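Side-chain contacts in DNA primase (Aquifex aeolicus, PDB 2AU3), which synthesises the short RNA primers that DNA polymerase extends during DNA replication, using a zinc-binding domain and a TOPRIM-type catalytic core: residues S5-L10 with D66-V71; E81-L86 with K92-E97. All coordinates share one frame; numbering follows the deposited sequence.

Contact 1 of 2, residues S5-L10 with D66-V71; sequences SDIDEL and DAIKFV
Ile68 carries its CG1 branch anti to the carbonyl carbon (chi1 -66°) and runs it out nearly straight (chi2 167°), which pushes CD1 toward helix 6-13. Ile7 answers from that helix with its own CG1 anti to the backbone N (chi1 -166°); its CB does not aim across, and it is the end of this branch that closes the gap. This is helix-to-helix packing in the CHC2 zinc-binding domain, joining the N-terminal helix to helix 67-75, the one that follows the zinc ribbon's last strand. Across the contact Ile68 CD1 lies 4.0 Å from Ile7 CD1. Leu10, one turn further along, brings its CD2 to 4.1 Å from the same Ile68 CD1. A single methyl thus meets the end of Ile7 and one methyl of Leu10, each side chain crossing it at a slant, and the three buried residues touch through methyls alone. The backbones stay well apart, with 9.4 Å between Leu10 CA and Ile68 CA. Helix 79-90 fills in alongside: Ile68 also packs on Tyr79, Ala82 and Leu86. Both helices start with an N-cap. Asp8 N gives a longish bond of 3.3 Å to Ser5 OG. Asp66 OD2 is hydrogen-bonded to Tyr79 OH, tying the second cap to helix 79-90, while Asp66 OD1 accepts from Lys69 N at 2.9 Å, nearly along the C-O axis.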
# COMPACT_ATOMS: atom_id res chain seq x y z
N SER A 5 -27.54 6.64 -0.17
CA SER A 5 -27.01 7.97 -0.51
C SER A 5 -26.99 8.32 -2.00
O SER A 5 -26.61 7.50 -2.83
CB SER A 5 -25.64 8.21 0.13
OG SER A 5 -24.56 7.90 -0.74
N ASP A 6 -27.39 9.54 -2.33
CA ASP A 6 -27.49 10.00 -3.73
C ASP A 6 -26.20 9.74 -4.50
O ASP A 6 -26.24 9.31 -5.66
CB ASP A 6 -27.80 11.49 -3.80
CG ASP A 6 -29.17 11.83 -3.27
OD1 ASP A 6 -29.96 10.90 -3.01
OD2 ASP A 6 -29.55 13.02 -3.07
N ILE A 7 -25.07 10.03 -3.85
CA ILE A 7 -23.78 9.96 -4.49
C ILE A 7 -23.35 8.51 -4.79
O ILE A 7 -22.78 8.23 -5.84
CB ILE A 7 -22.70 10.70 -3.64
CG1 ILE A 7 -21.44 10.92 -4.46
CG2 ILE A 7 -22.41 9.96 -2.36
CD1 ILE A 7 -21.63 11.97 -5.52
N ASP A 8 -23.61 7.60 -3.86
CA ASP A 8 -23.32 6.20 -4.08
C ASP A 8 -24.23 5.66 -5.22
O ASP A 8 -23.77 4.96 -6.13
CB ASP A 8 -23.54 5.42 -2.78
CG ASP A 8 -23.26 3.93 -2.92
OD1 ASP A 8 -22.17 3.54 -3.43
OD2 ASP A 8 -24.06 3.06 -2.51
N GLU A 9 -25.51 6.01 -5.15
CA GLU A 9 -26.46 5.64 -6.19
C GLU A 9 -26.06 6.23 -7.54
O GLU A 9 -26.15 5.57 -8.57
CB GLU A 9 -27.88 6.11 -5.79
CG GLU A 9 -28.47 5.33 -4.62
CD GLU A 9 -28.55 3.81 -4.86
OE1 GLU A 9 -29.05 3.37 -5.95
OE2 GLU A 9 -28.16 3.05 -3.95
N LEU A 10 -25.57 7.46 -7.54
CA LEU A 10 -25.07 8.06 -8.78
C LEU A 10 -23.90 7.25 -9.31
O LEU A 10 -23.85 6.92 -10.48
CB LEU A 10 -24.66 9.51 -8.58
CG LEU A 10 -24.03 10.20 -9.79
CD1 LEU A 10 -24.93 10.11 -11.04
CD2 LEU A 10 -23.64 11.65 -9.49
N ASP A 66 -12.28 8.07 -10.61
CA ASP A 66 -13.55 7.61 -11.16
C ASP A 66 -14.08 8.59 -12.21
O ASP A 66 -13.40 9.56 -12.61
CB ASP A 66 -14.60 7.30 -10.05
CG ASP A 66 -15.05 8.56 -9.28
OD1 ASP A 66 -14.72 9.68 -9.70
OD2 ASP A 66 -15.75 8.52 -8.23
N ALA A 67 -15.29 8.31 -12.69
CA ALA A 67 -15.90 9.11 -13.74
C ALA A 67 -16.21 10.54 -13.30
O ALA A 67 -15.94 11.49 -14.03
CB ALA A 67 -17.17 8.42 -14.25
N ILE A 68 -16.77 10.71 -12.10
CA ILE A 68 -17.06 12.05 -11.61
C ILE A 68 -15.77 12.88 -11.55
O ILE A 68 -15.76 14.08 -11.91
CB ILE A 68 -17.68 11.99 -10.20
CG1 ILE A 68 -19.07 11.33 -10.24
CG2 ILE A 68 -17.74 13.42 -9.59
CD1 ILE A 68 -19.63 10.94 -8.86
N LYS A 69 -14.71 12.25 -11.06
CA LYS A 69 -13.43 12.91 -10.92
C LYS A 69 -12.88 13.33 -12.29
O LYS A 69 -12.33 14.43 -12.41
CB LYS A 69 -12.44 11.99 -10.21
CG LYS A 69 -11.01 12.48 -10.28
CD LYS A 69 -10.26 12.05 -9.05
CE LYS A 69 -9.00 12.86 -8.87
NZ LYS A 69 -7.92 11.98 -8.35
N PHE A 70 -13.04 12.49 -13.31
CA PHE A 70 -12.63 12.90 -14.65
C PHE A 70 -13.31 14.22 -15.05
O PHE A 70 -12.67 15.15 -15.54
CB PHE A 70 -12.90 11.83 -15.72
CG PHE A 70 -12.56 12.30 -17.12
CD1 PHE A 70 -11.24 12.24 -17.59
CD2 PHE A 70 -13.53 12.89 -17.92
CE1 PHE A 70 -10.91 12.71 -18.86
CE2 PHE A 70 -13.20 13.36 -19.21
CZ PHE A 70 -11.90 13.29 -19.67
N VAL A 71 -14.63 14.28 -14.88
CA VAL A 71 -15.38 15.48 -15.27
C VAL A 71 -14.90 16.69 -14.47
O VAL A 71 -14.68 17.78 -15.03
CB VAL A 71 -16.92 15.27 -15.15
CG1 VAL A 71 -17.69 16.57 -15.45
CG2 VAL A 71 -17.37 14.15 -16.08

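Contact 2 of 2, residues E81-L86 with K92-E97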
# COMPACT_ATOMS: atom_id res chain seq x y z
N GLU A 81 -19.48 19.37 -7.58
CA GLU A 81 -19.97 20.08 -8.77
C GLU A 81 -20.08 19.15 -10.00
O GLU A 81 -21.08 19.17 -10.72
CB GLU A 81 -19.09 21.31 -9.07
CG GLU A 81 -19.34 22.50 -8.16
CD GLU A 81 -18.40 23.68 -8.41
OE1 GLU A 81 -17.18 23.48 -8.59
OE2 GLU A 81 -18.89 24.84 -8.40
N ALA A 82 -19.04 18.36 -10.24
CA ALA A 82 -19.05 17.39 -11.34
C ALA A 82 -20.12 16.34 -11.11
O ALA A 82 -20.80 15.91 -12.06
CB ALA A 82 -17.67 16.71 -11.48
N ALA A 83 -20.24 15.90 -9.86
CA ALA A 83 -21.30 14.97 -9.48
C ALA A 83 -22.70 15.50 -9.86
O ALA A 83 -23.53 14.77 -10.40
CB ALA A 83 -21.22 14.67 -8.02
N LEU A 84 -22.94 16.79 -9.62
CA LEU A 84 -24.24 17.39 -9.90
C LEU A 84 -24.49 17.45 -11.40
O LEU A 84 -25.59 17.23 -11.86
CB LEU A 84 -24.35 18.81 -9.30
CG LEU A 84 -25.73 19.51 -9.37
CD1 LEU A 84 -26.89 18.60 -8.96
CD2 LEU A 84 -25.74 20.78 -8.52
N GLU A 85 -23.44 17.77 -12.16
CA GLU A 85 -23.56 17.84 -13.60
C GLU A 85 -23.89 16.45 -14.19
O GLU A 85 -24.76 16.35 -15.07
CB GLU A 85 -22.29 18.41 -14.22
CG GLU A 85 -22.34 18.57 -15.73
CD GLU A 85 -23.35 19.61 -16.20
OE1 GLU A 85 -23.84 20.43 -15.36
OE2 GLU A 85 -23.66 19.61 -17.42
N LEU A 86 -23.24 15.40 -13.67
CA LEU A 86 -23.52 14.03 -14.12
C LEU A 86 -24.89 13.53 -13.66
O LEU A 86 -25.55 12.78 -14.38
CB LEU A 86 -22.42 13.06 -13.66
CG LEU A 86 -21.11 13.19 -14.43
CD1 LEU A 86 -20.08 12.20 -13.96
CD2 LEU A 86 -21.33 13.11 -15.96
N LYS A 92 -30.64 11.34 -12.13
CA LYS A 92 -30.56 10.90 -10.75
C LYS A 92 -30.57 12.14 -9.88
O LYS A 92 -30.12 13.20 -10.29
CB LYS A 92 -29.28 10.08 -10.51
CG LYS A 92 -29.25 8.69 -11.19
CD LYS A 92 -30.25 7.68 -10.57
CE LYS A 92 -29.59 6.79 -9.51
NZ LYS A 92 -30.60 5.90 -8.79
N LYS A 93 -31.10 11.99 -8.67
CA LYS A 93 -31.18 13.10 -7.74
C LYS A 93 -29.83 13.25 -7.03
O LYS A 93 -29.10 12.27 -6.82
CB LYS A 93 -32.35 12.88 -6.77
CG LYS A 93 -31.99 12.71 -5.29
CD LYS A 93 -32.58 11.43 -4.70
CE LYS A 93 -33.84 11.69 -3.87
NZ LYS A 93 -35.03 10.91 -4.37
N LEU A 94 -29.47 14.49 -6.72
CA LEU A 94 -28.31 14.77 -5.86
C LEU A 94 -28.43 16.14 -5.22
O LEU A 94 -28.12 17.15 -5.84
CB LEU A 94 -27.00 14.65 -6.65
CG LEU A 94 -25.68 14.88 -5.89
CD1 LEU A 94 -25.24 13.63 -5.15
CD2 LEU A 94 -24.63 15.32 -6.86
N ASP A 95 -28.90 16.17 -3.97
CA ASP A 95 -28.95 17.42 -3.21
C ASP A 95 -27.64 17.58 -2.46
O ASP A 95 -27.30 16.75 -1.62
CB ASP A 95 -30.15 17.44 -2.24
CG ASP A 95 -30.83 16.08 -2.11
OD1 ASP A 95 -30.20 15.16 -1.55
OD2 ASP A 95 -31.98 15.83 -2.53
N LEU A 96 -26.89 18.64 -2.78
CA LEU A 96 -25.55 18.84 -2.24
C LEU A 96 -25.56 19.07 -0.73
O LEU A 96 -24.51 19.01 -0.09
CB LEU A 96 -24.82 19.99 -2.93
CG LEU A 96 -24.80 20.04 -4.45
CD1 LEU A 96 -24.99 21.48 -4.91
CD2 LEU A 96 -23.50 19.46 -5.01
N GLU A 97 -26.75 19.32 -0.18
CA GLU A 97 -26.94 19.52 1.25
C GLU A 97 -27.02 18.20 2.01
O GLU A 97 -26.77 18.15 3.21
CB GLU A 97 -28.20 20.36 1.52
CG GLU A 97 -28.00 21.87 1.41
CD GLU A 97 -26.60 22.32 1.81
OE1 GLU A 97 -26.30 22.37 3.02
OE2 GLU A 97 -25.80 22.64 0.90
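Leu94 passes alongside Leu84 with 6.3 Å between their CA atoms, an irregular but largely extended strip of chain running back past the helix it has just left. No hydrogen bond joins the two segments; the contact is made by leucines and one alanine. Leu94 is the residue that reaches the helix backbone. Its chi1 of -179° turns CG away from the backbone N, and CD2 is set against the peptide link between Ala83 and Leu84, 3.6 Å from Ala83 C and equally close to Leu84 N. Ala83 CB is the next neighbour of that methyl, at 3.7 Å from Leu94 CD2, so the small side chain lets the leucine come right down on the helix backbone. Leu84 lies along the side of the strip and splits its two methyls between partners. Its CD1 rests 3.7 Å from the backbone carbonyl Leu94 O, and its CD2 meets Leu96 CD1 at 3.8 Å, the two side chains crossing at about a right angle. Ala83 is buried, whereas Leu96 lies at the exposed margin of this apolar patch. In the CHC2 zinc-binding region the contact thus lays the linker between helices 79-90 and 101-122 along the former. On the inner side Ala83 and Leu94 both touch Ile7 of helix 6-13, while Ala82 and Leu86 turn to Ile68 of helix 67-75.

Contacts 1 and 2 have centres about 8 Å apart, and helix 79-90, one half of contact 2, also packs against Ile7 and Ile68 of contact 1. Leu10 CD2 of contact 1 is pressed to 3.2 Å from Ala83 O of contact 2, and Ala82 CB lies 3.3 Å from Ile68 O, so the helices meet closely. At the outer edge Asp6 OD2 stands only 2.7 Å from Asp95 OD1; two carboxylates that near each other may share a proton, while Asp6 OD2 also takes a weak hydrogen bond from Asp95 N. Both contacts belong to the zinc-binding region, yet lie away from the zinc ligands Cys37, His40, Cys58 and Cys61 and from the predicted magnesium-binding residues of the TOPRIM core.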